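Local coordinates for AimR transcriptional regulator (Bacillus phage phi3T, PDB 5ZVV), which activates transcription of the phage aimX locus as a dimer, apparently promoting lytic replication until the arbitrium peptide turns it into an inactive monomer and lysogeny follows, at residues I142-A145 / E146-F149; V261-E264 / M265-A269; A298-Y301 / I302-N306. All blocks are in the same frame, centred on the assembly; numbering follows the deposited sequence.

Contact 1 lies about 52 Å from contact 3 and about 35 Å from contact 2, centre to centre, and on the opposite side of the chain's centre from both. Contacts 2 and 3 belong to consecutive helices, 260-277 and 291-304, with nearest atoms about 8 Å apart. All three are partly buried, none being wholly core or wholly surface. Their chemistry follows their place along a helix: contact 1 starts one, with a serine capping one amide; contact 2 runs through the first turns of another, adding an amide-carboxylate bond to the backbone ladder; contact 3 ends one, with a glycine turn beside aromatic side chains.

Contact 1 (I142-A145 / E146-F149); sequences IKSA and EMLF
Ser144 and Leu148 are joined by the first backbone bond of helix 145-161, Leu148 N to Ser144 O at 3.0 Å, and Phe149 N follows with a 2.7 Å bond to Ala145 O, while residues 142-144 form an irregular loop in which Ile142 and Ser144 are extended and Lys143 is not. The side chain of Ser144 closes the helix start. Its OG accepts from Met147 N at 3.3 Å, with an angle of 158° at the hydrogen. That oxygen lies between backbone N and carbonyl carbon (chi1 73°), which points it along the chain to the amide three residues ahead. Serine suits this place because its short arm carries an oxygen that can take up an amide lacking a carbonyl partner one turn earlier. The same OG is hydrogen-bonded to Glu112 of helix 108-124, whose other carboxylate oxygen holds Lys143 N, so a second-shell acid positions the cap. Glu146 bends at chi2 and brings OE1 back toward the helix start, where one water bridges it to Ala145 N, accepting from the amide at 3.0 Å and donating to the carboxylate; the negative group probably also suits the positive end of the helix dipole. Outside the first turn, Ile142 supplies an apolar cover. Its CG2 branch touches Met147 CB at 3.6 Å and Leu148 CD2 at 3.8 Å, the Ile142 and selenomethionine Met147 side chains crossing at about a right angle. Beyond the turn, the Phe149 ring meets Phe189 of helix 184-203, and also Phe177. A serine N-cap is the classic way to begin an alpha-helix, here with the apolar contact of Ile142 beside it, within the helical-repeat array of a TPR-like protein.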
ATOM      1  N   ILE A 142     -19.764 -13.708   8.115  1.00 38.70           N
ATOM      2  CA  ILE A 142     -19.216 -14.879   7.439  1.00 38.15           C
ATOM      3  C   ILE A 142     -18.841 -15.936   8.467  1.00 33.63           C
ATOM      4  O   ILE A 142     -18.081 -15.671   9.407  1.00 33.32           O
ATOM      5  CB  ILE A 142     -18.008 -14.477   6.579  1.00 35.37           C
ATOM      6  CG1 ILE A 142     -18.432 -13.442   5.532  1.00 32.81           C
ATOM      7  CG2 ILE A 142     -17.380 -15.700   5.924  1.00 33.64           C
ATOM      8  CD1 ILE A 142     -17.281 -12.821   4.784  1.00 33.64           C
ATOM      9  N   LYS A 143     -19.371 -17.143   8.287  1.00 33.21           N
ATOM     10  CA  LYS A 143     -19.173 -18.247   9.222  1.00 35.01           C
ATOM     11  C   LYS A 143     -18.285 -19.353   8.679  1.00 32.96           C
ATOM     12  O   LYS A 143     -17.416 -19.848   9.399  1.00 37.22           O
ATOM     13  CB  LYS A 143     -20.524 -18.856   9.617  1.00 40.16           C
ATOM     14  CG  LYS A 143     -21.592 -17.853  10.016  1.00 42.44           C
ATOM     15  CD  LYS A 143     -21.337 -17.273  11.392  1.00 41.17           C
ATOM     16  CE  LYS A 143     -22.576 -16.557  11.910  1.00 46.08           C
ATOM     17  NZ  LYS A 143     -22.395 -16.050  13.299  1.00 57.08           N
ATOM     18  N   SER A 144     -18.492 -19.764   7.430  1.00 32.02           N
ATOM     19  CA  SER A 144     -17.738 -20.877   6.871  1.00 27.35           C
ATOM     20  C   SER A 144     -16.271 -20.507   6.716  1.00 26.12           C
ATOM     21  O   SER A 144     -15.931 -19.364   6.397  1.00 25.35           O
ATOM     22  CB  SER A 144     -18.312 -21.283   5.513  1.00 31.51           C
ATOM     23  OG  SER A 144     -17.992 -20.319   4.525  1.00 28.24           O
ATOM     24  N   ALA A 145     -15.398 -21.490   6.945  1.00 28.22           N
ATOM     25  CA  ALA A 145     -13.967 -21.269   6.763  1.00 28.93           C
ATOM     26  C   ALA A 145     -13.660 -20.818   5.339  1.00 25.93           C
ATOM     27  O   ALA A 145     -12.974 -19.809   5.129  1.00 27.26           O
ATOM     28  CB  ALA A 145     -13.197 -22.543   7.107  1.00 25.11           C
ATOM     29  N   GLU A 146     -14.190 -21.544   4.349  1.00 25.92           N
ATOM     30  CA  GLU A 146     -13.930 -21.240   2.944  1.00 23.13           C
ATOM     31  C   GLU A 146     -14.137 -19.760   2.645  1.00 22.59           C
ATOM     32  O   GLU A 146     -13.237 -19.079   2.143  1.00 25.59           O
ATOM     33  CB  GLU A 146     -14.825 -22.098   2.047  1.00 24.66           C
ATOM     34  CG  GLU A 146     -14.493 -23.582   2.052  1.00 25.04           C
ATOM     35  CD  GLU A 146     -15.115 -24.324   3.218  1.00 26.50           C
ATOM     36  OE1 GLU A 146     -15.950 -23.727   3.930  1.00 32.55           O
ATOM     37  OE2 GLU A 146     -14.770 -25.507   3.421  1.00 30.57           O
HETATM   38  N   MSE A 147     -15.313 -19.239   2.972  1.00 23.05           N
HETATM   39  CA  MSE A 147     -15.595 -17.846   2.669  1.00 26.04           C
HETATM   40  C   MSE A 147     -14.759 -16.919   3.540  1.00 30.53           C
HETATM   41  O   MSE A 147     -14.286 -15.887   3.056  1.00 29.14           O
HETATM   42  CB  MSE A 147     -17.086 -17.553   2.811  1.00 27.08           C
HETATM   43  CG  MSE A 147     -17.906 -18.063   1.623  1.00 25.35           C
HETATM   44 SE   MSE A 147     -17.134 -17.601  -0.128  1.00 32.86          SE
HETATM   45  CE  MSE A 147     -16.104 -19.229  -0.497  1.00 22.30           C
ATOM     46  N   LEU A 148     -14.536 -17.308   4.802  1.00 29.45           N
ATOM     47  CA  LEU A 148     -13.589 -16.566   5.629  1.00 30.37           C
ATOM     48  C   LEU A 148     -12.248 -16.453   4.922  1.00 29.53           C
ATOM     49  O   LEU A 148     -11.586 -15.410   4.979  1.00 27.12           O
ATOM     50  CB  LEU A 148     -13.419 -17.242   6.991  1.00 28.12           C
ATOM     51  CG  LEU A 148     -14.500 -17.003   8.047  1.00 32.74           C
ATOM     52  CD1 LEU A 148     -14.258 -17.891   9.263  1.00 36.19           C
ATOM     53  CD2 LEU A 148     -14.547 -15.535   8.448  1.00 33.10           C
ATOM     54  N   PHE A 149     -11.848 -17.516   4.222  1.00 27.42           N
ATOM     55  CA  PHE A 149     -10.655 -17.455   3.392  1.00 25.11           C
ATOM     56  C   PHE A 149     -10.876 -16.532   2.200  1.00 24.60           C
ATOM     57  O   PHE A 149     -10.108 -15.584   1.982  1.00 26.57           O
ATOM     58  CB  PHE A 149     -10.279 -18.868   2.935  1.00 27.29           C
ATOM     59  CG  PHE A 149      -8.974 -18.952   2.193  1.00 23.58           C
ATOM     60  CD1 PHE A 149      -8.912 -18.696   0.833  1.00 21.75           C
ATOM     61  CD2 PHE A 149      -7.813 -19.317   2.852  1.00 31.97           C
ATOM     62  CE1 PHE A 149      -7.714 -18.782   0.149  1.00 27.80           C
ATOM     63  CE2 PHE A 149      -6.612 -19.409   2.172  1.00 32.83           C
ATOM     64  CZ  PHE A 149      -6.565 -19.139   0.817  1.00 25.71           C
TER
HETATM   65  O   HOH W   1     -16.506 -24.324   7.057  1.00 45.71           O

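Contact 2 (V261-E264 / M265-A269); sequences VHQE and MLDGA
An ordinary alpha-helical stretch, the first turns of helix 260-277, holds this contact, with side chains three or four residues apart reinforcing the backbone ladder. Gln263 and Asp267 are the polar pair. Gln263 NE2 donates to Asp267 OD1 at 3.2 Å, and the oxygen lies in the plane of the amide but is approached from above the plane of the carboxylate, the two planes being 42° apart. Gln263 reaches forward because CG stands anti to the backbone N (chi1 -172°) and the chain then bends at chi2. Its other end is engaged too: OE1 accepts from Gln254 NE2, which fixes the amide's rotation. Glutamine, offering both a donor and an acceptor, suits this bridging place.

Val261 and Met265 make the apolar pair. The extended chain of selenomethionine Met265 runs beside Val261, pointing the same way, and its CE meets Val261 CG1 at 3.7 Å. Met265 SE also passes 4.1 Å from His262 CD2, an oblique sulfur-aromatic approach in which selenium replaces sulfur. Gly268 N bonds to Glu264 O at 2.9 Å, continuing the ladder.

Around these turns, the His262 ring stacks on Phe228 and meets Phe229 edge-to-face, both from helix 224-237. Leu266 packs against Tyr250 of helix 243-252, and Met265 and Glu264 lean on Tyr293 of helix 291-304.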
ATOM      1  N   VAL A 261      -8.833 -13.328 -26.274  1.00 23.77           N
ATOM      2  CA  VAL A 261      -8.107 -12.399 -25.409  1.00 19.71           C
ATOM      3  C   VAL A 261      -6.813 -13.034 -24.910  1.00 24.83           C
ATOM      4  O   VAL A 261      -5.728 -12.444 -25.008  1.00 26.54           O
ATOM      5  CB  VAL A 261      -9.004 -11.942 -24.245  1.00 25.70           C
ATOM      6  CG1 VAL A 261      -8.183 -11.197 -23.204  1.00 26.26           C
ATOM      7  CG2 VAL A 261     -10.135 -11.061 -24.763  1.00 30.38           C
ATOM      8  N   HIS A 262      -6.908 -14.250 -24.367  1.00 24.46           N
ATOM      9  CA  HIS A 262      -5.705 -14.971 -23.965  1.00 23.11           C
ATOM     10  C   HIS A 262      -4.818 -15.272 -25.163  1.00 19.93           C
ATOM     11  O   HIS A 262      -3.587 -15.257 -25.042  1.00 19.21           O
ATOM     12  CB  HIS A 262      -6.087 -16.259 -23.239  1.00 16.16           C
ATOM     13  CG  HIS A 262      -6.763 -16.026 -21.924  1.00 22.97           C
ATOM     14  ND1 HIS A 262      -7.385 -17.030 -21.215  1.00 22.81           N
ATOM     15  CD2 HIS A 262      -6.908 -14.899 -21.186  1.00 21.38           C
ATOM     16  CE1 HIS A 262      -7.888 -16.533 -20.099  1.00 25.62           C
ATOM     17  NE2 HIS A 262      -7.615 -15.241 -20.060  1.00 24.68           N
ATOM     18  N   GLN A 263      -5.419 -15.528 -26.328  1.00 22.35           N
ATOM     19  CA  GLN A 263      -4.626 -15.785 -27.525  1.00 19.78           C
ATOM     20  C   GLN A 263      -3.790 -14.570 -27.900  1.00 20.17           C
ATOM     21  O   GLN A 263      -2.612 -14.704 -28.248  1.00 20.60           O
ATOM     22  CB  GLN A 263      -5.529 -16.186 -28.690  1.00 22.87           C
ATOM     23  CG  GLN A 263      -4.758 -16.650 -29.919  1.00 19.62           C
ATOM     24  CD  GLN A 263      -3.995 -17.945 -29.669  1.00 23.49           C
ATOM     25  OE1 GLN A 263      -4.588 -18.971 -29.332  1.00 22.81           O
ATOM     26  NE2 GLN A 263      -2.676 -17.902 -29.834  1.00 22.17           N
ATOM     27  N   GLU A 264      -4.379 -13.374 -27.835  1.00 22.33           N
ATOM     28  CA  GLU A 264      -3.628 -12.168 -28.165  1.00 23.89           C
ATOM     29  C   GLU A 264      -2.628 -11.812 -27.076  1.00 16.49           C
ATOM     30  O   GLU A 264      -1.610 -11.170 -27.361  1.00 17.67           O
ATOM     31  CB  GLU A 264      -4.583 -11.001 -28.420  1.00 23.56           C
ATOM     32  CG  GLU A 264      -5.297 -11.083 -29.758  1.00 24.26           C
ATOM     33  CD  GLU A 264      -6.073  -9.823 -30.087  1.00 27.75           C
ATOM     34  OE1 GLU A 264      -6.199  -8.949 -29.205  1.00 31.89           O
ATOM     35  OE2 GLU A 264      -6.562  -9.709 -31.230  1.00 32.34           O
HETATM   36  N   MSE A 265      -2.888 -12.210 -25.834  1.00 19.79           N
HETATM   37  CA  MSE A 265      -1.880 -12.042 -24.789  1.00 22.13           C
HETATM   38  C   MSE A 265      -0.670 -12.928 -25.066  1.00 17.93           C
HETATM   39  O   MSE A 265       0.473 -12.487 -24.950  1.00 18.35           O
HETATM   40  CB  MSE A 265      -2.461 -12.354 -23.414  1.00 15.14           C
HETATM   41  CG  MSE A 265      -3.425 -11.305 -22.913  1.00 22.92           C
HETATM   42 SE   MSE A 265      -4.185 -11.815 -21.201  1.00 41.67          SE
HETATM   43  CE  MSE A 265      -5.383 -10.293 -20.937  1.00 31.77           C
ATOM     44  N   LEU A 266      -0.929 -14.180 -25.450  1.00 20.23           N
ATOM     45  CA  LEU A 266       0.160 -15.107 -25.747  1.00 20.63           C
ATOM     46  C   LEU A 266       0.945 -14.657 -26.974  1.00 20.88           C
ATOM     47  O   LEU A 266       2.183 -14.591 -26.948  1.00 18.03           O
ATOM     48  CB  LEU A 266      -0.395 -16.514 -25.952  1.00 17.76           C
ATOM     49  CG  LEU A 266       0.672 -17.579 -26.198  1.00 20.09           C
ATOM     50  CD1 LEU A 266       1.538 -17.717 -24.964  1.00 20.56           C
ATOM     51  CD2 LEU A 266       0.040 -18.905 -26.573  1.00 20.11           C
ATOM     52  N   ASP A 267       0.234 -14.352 -28.064  1.00 17.59           N
ATOM     53  CA  ASP A 267       0.874 -13.812 -29.256  1.00 19.15           C
ATOM     54  C   ASP A 267       1.685 -12.570 -28.924  1.00 17.45           C
ATOM     55  O   ASP A 267       2.778 -12.375 -29.460  1.00 19.60           O
ATOM     56  CB  ASP A 267      -0.174 -13.474 -30.322  1.00 21.29           C
ATOM     57  CG  ASP A 267      -0.904 -14.696 -30.846  1.00 22.93           C
ATOM     58  OD1 ASP A 267      -0.435 -15.829 -30.618  1.00 21.59           O
ATOM     59  OD2 ASP A 267      -1.949 -14.511 -31.508  1.00 29.67           O
ATOM     60  N   GLY A 268       1.160 -11.713 -28.046  1.00 19.73           N
ATOM     61  CA  GLY A 268       1.911 -10.535 -27.642  1.00 17.33           C
ATOM     62  C   GLY A 268       3.168 -10.880 -26.866  1.00 18.90           C
ATOM     63  O   GLY A 268       4.204 -10.225 -27.022  1.00 18.13           O
ATOM     64  N   ALA A 269       3.099 -11.910 -26.021  1.00 16.75           N
ATOM     65  CA  ALA A 269       4.290 -12.347 -25.300  1.00 18.85           C
ATOM     66  C   ALA A 269       5.360 -12.840 -26.264  1.00 21.16           C
ATOM     67  O   ALA A 269       6.544 -12.502 -26.120  1.00 19.61           O
ATOM     68  CB  ALA A 269       3.928 -13.443 -24.296  1.00 15.99           C
TER

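Contact 3 (A298-Y301 / I302-N306); sequences AFYY and INQGN
Ile302 touches Ala298 first: its N bonds to Ala298 O at 2.9 Å and its CG1 comes to 3.1 Å from Ala298 O, and the side chain also packs on Tyr333, Leu336 and Ile337 of helix 324-338, an apolar site that suits isoleucine. Asn303 follows, with N bonded to Phe299 O at 2.9 Å. Its amide crosses the Phe299 ring obliquely, OD1 and ND2 each 3.8 Å from CE1, and ring and amide planes stand 54° apart; ND2 donates to Asn275 O of helix 260-277, and so ties the two consecutive helices together. Gln304 N bonds to Tyr300 O. Its side chain starts anti to the carbonyl carbon (chi1 -74°), which puts CG over one face of the Tyr300 ring in a CH-pi contact, 4.2 Å from the ring centroid and offset toward the rim. The bend at chi2 then directs the amide so that Gln304 OE1 comes to 2.8 Å from Tyr300 OH. Gly305 turns the chain with positive phi (82°), a conformation in which a CB would jam against the preceding carbonyl oxygen; together with bonds back into the last turn, such as Asn306 N to Tyr301 O at 2.9 Å, this makes a Schellman motif. Asn306 is already at the N-cap position of helix 307-318, though its side chain makes no capping bond; its ND2 approaches Tyr301 CD1 obliquely.

The chemistry implies a helix end closed by backbone bonds that wrap into the last turn, with polar side chains flanking aromatic rings. Tyrosine suits places where a ring packs on apolar neighbours, Tyr300 on Val284 and Tyr301 on Ile313, while the hydroxyl meets a polar group, Tyr301 OH bonding Arg297.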
ATOM      1  N   ALA A 298       5.010  -1.359 -33.068  1.00 21.97           N
ATOM      2  CA  ALA A 298       6.010  -0.316 -33.278  1.00 23.28           C
ATOM      3  C   ALA A 298       7.411  -0.833 -32.973  1.00 24.38           C
ATOM      4  O   ALA A 298       8.374  -0.478 -33.659  1.00 23.23           O
ATOM      5  CB  ALA A 298       5.683   0.907 -32.421  1.00 20.49           C
ATOM      6  N   PHE A 299       7.541  -1.670 -31.943  1.00 20.97           N
ATOM      7  CA  PHE A 299       8.808  -2.335 -31.656  1.00 21.02           C
ATOM      8  C   PHE A 299       9.295  -3.122 -32.870  1.00 23.84           C
ATOM      9  O   PHE A 299      10.445  -2.975 -33.307  1.00 22.74           O
ATOM     10  CB  PHE A 299       8.621  -3.250 -30.441  1.00 22.93           C
ATOM     11  CG  PHE A 299       9.902  -3.706 -29.786  1.00 20.73           C
ATOM     12  CD1 PHE A 299      11.142  -3.327 -30.275  1.00 22.02           C
ATOM     13  CD2 PHE A 299       9.852  -4.529 -28.671  1.00 18.13           C
ATOM     14  CE1 PHE A 299      12.309  -3.760 -29.663  1.00 22.61           C
ATOM     15  CE2 PHE A 299      11.016  -4.965 -28.054  1.00 24.05           C
ATOM     16  CZ  PHE A 299      12.245  -4.580 -28.552  1.00 22.91           C
ATOM     17  N   TYR A 300       8.416  -3.956 -33.435  1.00 21.84           N
ATOM     18  CA  TYR A 300       8.760  -4.734 -34.622  1.00 22.31           C
ATOM     19  C   TYR A 300       9.183  -3.833 -35.778  1.00 23.10           C
ATOM     20  O   TYR A 300      10.183  -4.106 -36.456  1.00 20.32           O
ATOM     21  CB  TYR A 300       7.567  -5.605 -35.015  1.00 22.89           C
ATOM     22  CG  TYR A 300       7.703  -6.322 -36.337  1.00 25.53           C
ATOM     23  CD1 TYR A 300       8.500  -7.454 -36.457  1.00 28.94           C
ATOM     24  CD2 TYR A 300       7.010  -5.884 -37.460  1.00 25.02           C
ATOM     25  CE1 TYR A 300       8.618  -8.119 -37.661  1.00 23.65           C
ATOM     26  CE2 TYR A 300       7.121  -6.541 -38.667  1.00 25.92           C
ATOM     27  CZ  TYR A 300       7.925  -7.660 -38.762  1.00 31.68           C
ATOM     28  OH  TYR A 300       8.040  -8.321 -39.966  1.00 35.77           O
ATOM     29  N   TYR A 301       8.438  -2.748 -36.011  1.00 19.66           N
ATOM     30  CA  TYR A 301       8.819  -1.798 -37.051  1.00 25.66           C
ATOM     31  C   TYR A 301      10.206  -1.217 -36.792  1.00 26.49           C
ATOM     32  O   TYR A 301      11.020  -1.101 -37.716  1.00 27.13           O
ATOM     33  CB  TYR A 301       7.782  -0.680 -37.148  1.00 22.62           C
ATOM     34  CG  TYR A 301       6.508  -1.068 -37.860  1.00 25.62           C
ATOM     35  CD1 TYR A 301       6.471  -2.157 -38.723  1.00 24.08           C
ATOM     36  CD2 TYR A 301       5.341  -0.337 -37.677  1.00 22.77           C
ATOM     37  CE1 TYR A 301       5.305  -2.509 -39.380  1.00 24.63           C
ATOM     38  CE2 TYR A 301       4.173  -0.680 -38.327  1.00 23.73           C
ATOM     39  CZ  TYR A 301       4.158  -1.764 -39.179  1.00 28.27           C
ATOM     40  OH  TYR A 301       2.990  -2.104 -39.829  1.00 30.36           O
ATOM     41  N   ILE A 302      10.490  -0.850 -35.538  1.00 20.87           N
ATOM     42  CA  ILE A 302      11.801  -0.307 -35.185  1.00 22.53           C
ATOM     43  C   ILE A 302      12.895  -1.306 -35.528  1.00 25.03           C
ATOM     44  O   ILE A 302      13.936  -0.948 -36.093  1.00 23.21           O
ATOM     45  CB  ILE A 302      11.842   0.072 -33.693  1.00 25.88           C
ATOM     46  CG1 ILE A 302      10.956   1.285 -33.413  1.00 22.47           C
ATOM     47  CG2 ILE A 302      13.273   0.330 -33.246  1.00 22.73           C
ATOM     48  CD1 ILE A 302      10.715   1.522 -31.937  1.00 25.99           C
ATOM     49  N   ASN A 303      12.681  -2.577 -35.183  1.00 19.91           N
ATOM     50  CA  ASN A 303      13.678  -3.591 -35.501  1.00 20.73           C
ATOM     51  C   ASN A 303      13.867  -3.734 -37.007  1.00 29.66           C
ATOM     52  O   ASN A 303      14.996  -3.900 -37.483  1.00 27.15           O
ATOM     53  CB  ASN A 303      13.290  -4.929 -34.876  1.00 27.57           C
ATOM     54  CG  ASN A 303      13.562  -4.972 -33.386  1.00 26.63           C
ATOM     55  OD1 ASN A 303      14.302  -4.142 -32.858  1.00 27.52           O
ATOM     56  ND2 ASN A 303      12.971  -5.942 -32.704  1.00 28.79           N
ATOM     57  N   GLN A 304      12.780  -3.662 -37.775  1.00 28.42           N
ATOM     58  CA  GLN A 304      12.891  -3.797 -39.223  1.00 27.28           C
ATOM     59  C   GLN A 304      13.274  -2.499 -39.925  1.00 29.24           C
ATOM     60  O   GLN A 304      13.347  -2.482 -41.159  1.00 28.09           O
ATOM     61  CB  GLN A 304      11.582  -4.332 -39.804  1.00 26.50           C
ATOM     62  CG  GLN A 304      11.357  -5.810 -39.534  1.00 33.83           C
ATOM     63  CD  GLN A 304      10.677  -6.514 -40.692  1.00 50.35           C
ATOM     64  OE1 GLN A 304       9.526  -6.223 -41.024  1.00 51.04           O
ATOM     65  NE2 GLN A 304      11.392  -7.442 -41.323  1.00 47.55           N
ATOM     66  N   GLY A 305      13.525  -1.421 -39.186  1.00 27.87           N
ATOM     67  CA  GLY A 305      13.944  -0.170 -39.781  1.00 27.04           C
ATOM     68  C   GLY A 305      12.830   0.693 -40.332  1.00 29.82           C
ATOM     69  O   GLY A 305      13.119   1.746 -40.916  1.00 28.00           O
ATOM     70  N   ASN A 306      11.571   0.287 -40.167  1.00 24.91           N
ATOM     71  CA  ASN A 306      10.427   1.077 -40.624  1.00 26.21           C
ATOM     72  C   ASN A 306      10.104   2.142 -39.576  1.00 25.04           C
ATOM     73  O   ASN A 306       9.092   2.099 -38.874  1.00 24.82           O
ATOM     74  CB  ASN A 306       9.236   0.172 -40.900  1.00 28.08           C
ATOM     75  CG  ASN A 306       9.551  -0.898 -41.920  1.00 28.21           C
ATOM     76  OD1 ASN A 306      10.398  -0.707 -42.792  1.00 37.70           O
ATOM     77  ND2 ASN A 306       8.879  -2.034 -41.814  1.00 35.13           N
TER